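Local atomic coordinates of CELL WALL surface anchor family protein (Streptococcus pneumoniae, PDB entry 2WW8), a protein that serves as the adhesin of the pneumococcal pilus, probably recognising host cells through an integrin I-like domain carried on an elongated multidomain stalk. Residues G252-S257 and K574-L579. Numbering follows the deposited sequence.
Sequences GEATRS and KILEQL
Ala254 and Leu576 bring together two helices that run in the same general direction, their segment axes 9.1 Å apart and inclined at 34° (signed crossing angle -34°), with 4.6 Å between Ala254 CA and Leu576 CA. The small methyl of Ala254 is consistent with this close approach: it is directed at the turn formed by residues 575-579 and fits among three side chains. Its CB lies 3.8 Å from Leu576 CB, close to the backbone of that residue as well, while CG2 of Ile575 approaches at 3.8 Å and CD1 of Leu579 at 3.9 Å from the following turn. Ile575 uses its short branch here, because CG2 stands anti to the backbone N and CG1 is left to turn elsewhere.

Holding CG anti to its own backbone N (chi1 -178°) carries the isopropyl end of Leu576 along the first helix toward its C-terminal end, and CD1 rests 3.7 Å from Ala254 O. No hydrogen bond crosses the interface, and its cohesion comes from van der Waals packing. On the side facing the central sheet, Leu579 also touches Phe383 and Ile385, and Ile575 touches Ile539 and Val569; Thr255 meets Ile385 too.

Helices 247-263 and 575-583 thus lie side by side on one face of the five-stranded parallel sheet. The first follows the metal-binding loop after strand 225-232; the second is the domain's last. With the MIDAS-like magnesium site of Ser234, Ser236 and Asp387, about 12 Å from the Ile575 side chain, this helix-flanked sheet matches a von Willebrand factor A (integrin I-like) domain.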
ATOM      1  N   GLY A 252     -17.943 -19.473  16.767  1.00 11.62           N
ATOM      2  CA  GLY A 252     -18.317 -18.511  15.715  1.00  9.97           C
ATOM      3  C   GLY A 252     -17.103 -18.035  14.920  1.00 12.41           C
ATOM      4  O   GLY A 252     -17.118 -18.073  13.681  1.00 12.13           O
ATOM      5  N   GLU A 253     -16.033 -17.623  15.599  1.00 10.81           N
ATOM      6  CA  GLU A 253     -14.817 -17.245  14.875  1.00 13.84           C
ATOM      7  C   GLU A 253     -14.238 -18.421  14.063  1.00 13.24           C
ATOM      8  O   GLU A 253     -13.743 -18.179  12.946  1.00 12.80           O
ATOM      9  CB  GLU A 253     -13.741 -16.650  15.789  1.00 15.60           C
ATOM     10  CG  GLU A 253     -14.179 -15.370  16.563  1.00 23.68           C
ATOM     11  CD  GLU A 253     -13.303 -14.960  17.787  1.00 37.17           C
ATOM     12  OE1 GLU A 253     -12.425 -15.745  18.251  1.00 41.19           O
ATOM     13  OE2 GLU A 253     -13.513 -13.836  18.327  1.00 37.48           O
ATOM     14  N   ALA A 254     -14.271 -19.647  14.609  1.00 12.01           N
ATOM     15  CA  ALA A 254     -13.786 -20.829  13.892  1.00 12.72           C
ATOM     16  C   ALA A 254     -14.689 -21.066  12.648  1.00 12.77           C
ATOM     17  O   ALA A 254     -14.185 -21.319  11.563  1.00 12.03           O
ATOM     18  CB  ALA A 254     -13.794 -22.075  14.776  1.00  9.62           C
ATOM     19  N   THR A 255     -16.011 -20.945  12.801  1.00 12.43           N
ATOM     20  CA  THR A 255     -16.928 -21.126  11.674  1.00 14.31           C
ATOM     21  C   THR A 255     -16.617 -20.143  10.529  1.00 15.54           C
ATOM     22  O   THR A 255     -16.474 -20.595   9.372  1.00 13.39           O
ATOM     23  CB  THR A 255     -18.393 -21.034  12.140  1.00 14.44           C
ATOM     24  OG1 THR A 255     -18.619 -22.046  13.118  1.00 13.28           O
ATOM     25  CG2 THR A 255     -19.454 -21.162  11.017  1.00 17.76           C
ATOM     26  N   ARG A 256     -16.496 -18.854  10.877  1.00 14.45           N
ATOM     27  CA  ARG A 256     -16.147 -17.822   9.905  1.00 14.73           C
ATOM     28  C   ARG A 256     -14.847 -18.170   9.174  1.00 13.28           C
ATOM     29  O   ARG A 256     -14.824 -17.933   7.962  1.00 12.27           O
ATOM     30  CB  ARG A 256     -16.049 -16.410  10.491  1.00 14.48           C
ATOM     31  CG  ARG A 256     -17.438 -15.915  10.988  1.00 16.25           C
ATOM     32  CD  ARG A 256     -17.251 -14.586  11.739  1.00 17.98           C
ATOM     33  NE  ARG A 256     -18.612 -14.151  12.023  1.00 18.34           N
ATOM     34  CZ  ARG A 256     -18.972 -13.252  12.928  1.00 23.76           C
ATOM     35  NH1 ARG A 256     -18.026 -12.650  13.655  1.00 19.40           N
ATOM     36  NH2 ARG A 256     -20.276 -12.971  13.056  1.00 21.66           N
ATOM     37  N   SER A 257     -13.827 -18.667   9.889  1.00 11.30           N
ATOM     38  CA  SER A 257     -12.543 -18.977   9.233  0.50 12.88           C
ATOM     39  C   SER A 257     -12.665 -20.190   8.324  1.00 12.04           C
ATOM     40  O   SER A 257     -12.101 -20.182   7.246  1.00 11.46           O
ATOM     41  CB  SER A 257     -11.352 -19.157  10.170  0.50 11.93           C
ATOM     42  OG  SER A 257     -10.250 -19.554   9.371  0.50 13.64           O
ATOM     43  N   LYS A 574      -9.014 -24.501  20.345  1.00 13.49           N
ATOM     44  CA  LYS A 574      -8.605 -25.503  19.332  1.00 15.09           C
ATOM     45  C   LYS A 574      -9.753 -26.017  18.453  1.00 15.00           C
ATOM     46  O   LYS A 574      -9.597 -26.994  17.725  1.00 13.78           O
ATOM     47  CB  LYS A 574      -7.974 -26.759  19.950  1.00 15.83           C
ATOM     48  CG  LYS A 574      -6.859 -26.589  20.983  1.00 20.35           C
ATOM     49  CD  LYS A 574      -5.681 -25.942  20.407  1.00 23.01           C
ATOM     50  CE  LYS A 574      -4.497 -25.961  21.385  1.00 31.09           C
ATOM     51  NZ  LYS A 574      -3.303 -26.216  20.551  1.00 32.94           N
ATOM     52  N   ILE A 575     -10.928 -25.412  18.570  1.00 14.89           N
ATOM     53  CA  ILE A 575     -11.997 -25.712  17.641  1.00 13.94           C
ATOM     54  C   ILE A 575     -11.607 -25.500  16.169  1.00 14.30           C
ATOM     55  O   ILE A 575     -11.755 -26.394  15.341  1.00 14.84           O
ATOM     56  CB  ILE A 575     -13.252 -24.914  17.999  1.00 14.87           C
ATOM     57  CG1 ILE A 575     -13.702 -25.242  19.436  1.00 14.16           C
ATOM     58  CG2 ILE A 575     -14.392 -25.140  16.929  1.00 12.63           C
ATOM     59  CD1 ILE A 575     -14.609 -24.135  19.970  1.00 13.39           C
ATOM     60  N   LEU A 576     -11.030 -24.360  15.813  1.00 14.02           N
ATOM     61  CA  LEU A 576     -10.614 -24.160  14.431  1.00 13.63           C
ATOM     62  C   LEU A 576      -9.603 -25.232  13.982  1.00 14.27           C
ATOM     63  O   LEU A 576      -9.736 -25.824  12.889  1.00 13.75           O
ATOM     64  CB  LEU A 576     -10.075 -22.738  14.206  1.00 11.74           C
ATOM     65  CG  LEU A 576      -9.664 -22.455  12.754  1.00 15.74           C
ATOM     66  CD1 LEU A 576     -10.823 -22.843  11.732  1.00 14.58           C
ATOM     67  CD2 LEU A 576      -9.136 -21.026  12.601  1.00 14.73           C
ATOM     68  N   GLU A 577      -8.627 -25.509  14.845  1.00 12.21           N
ATOM     69  CA  GLU A 577      -7.618 -26.477  14.494  1.00 14.45           C
ATOM     70  C   GLU A 577      -8.308 -27.791  14.130  1.00 13.75           C
ATOM     71  O   GLU A 577      -7.906 -28.464  13.186  1.00 11.98           O
ATOM     72  CB  GLU A 577      -6.654 -26.650  15.665  1.00 14.53           C
ATOM     73  CG  GLU A 577      -5.691 -27.835  15.579  1.00 21.13           C
ATOM     74  CD  GLU A 577      -4.999 -27.937  16.960  1.00 35.83           C
ATOM     75  OE1 GLU A 577      -4.037 -27.164  17.192  1.00 33.99           O
ATOM     76  OE2 GLU A 577      -5.473 -28.707  17.846  1.00 38.62           O
ATOM     77  N   GLN A 578      -9.350 -28.161  14.868  1.00 12.74           N
ATOM     78  CA  GLN A 578      -9.979 -29.460  14.578  1.00 13.87           C
ATOM     79  C   GLN A 578     -10.841 -29.483  13.313  1.00 13.73           C
ATOM     80  O   GLN A 578     -10.792 -30.452  12.540  1.00 12.42           O
ATOM     81  CB  GLN A 578     -10.707 -29.952  15.815  1.00 15.12           C
ATOM     82  CG  GLN A 578     -11.209 -31.347  15.711  1.00 20.57           C
ATOM     83  CD  GLN A 578     -10.136 -32.373  15.349  1.00 26.21           C
ATOM     84  OE1 GLN A 578     -10.354 -33.145  14.402  1.00 33.73           O
ATOM     85  NE2 GLN A 578      -8.987 -32.350  16.008  1.00 11.39           N
ATOM     86  N   LEU A 579     -11.587 -28.396  13.091  1.00 12.01           N
ATOM     87  CA  LEU A 579     -12.322 -28.202  11.849  1.00 13.14           C
ATOM     88  C   LEU A 579     -11.324 -28.205  10.699  1.00 14.85           C
ATOM     89  O   LEU A 579     -11.571 -28.835   9.655  1.00 14.44           O
ATOM     90  CB  LEU A 579     -13.075 -26.872  11.833  1.00 13.42           C
ATOM     91  CG  LEU A 579     -14.250 -26.766  12.797  1.00 13.68           C
ATOM     92  CD1 LEU A 579     -14.728 -25.318  12.904  1.00 17.01           C
ATOM     93  CD2 LEU A 579     -15.446 -27.647  12.377  1.00 12.14           C
TER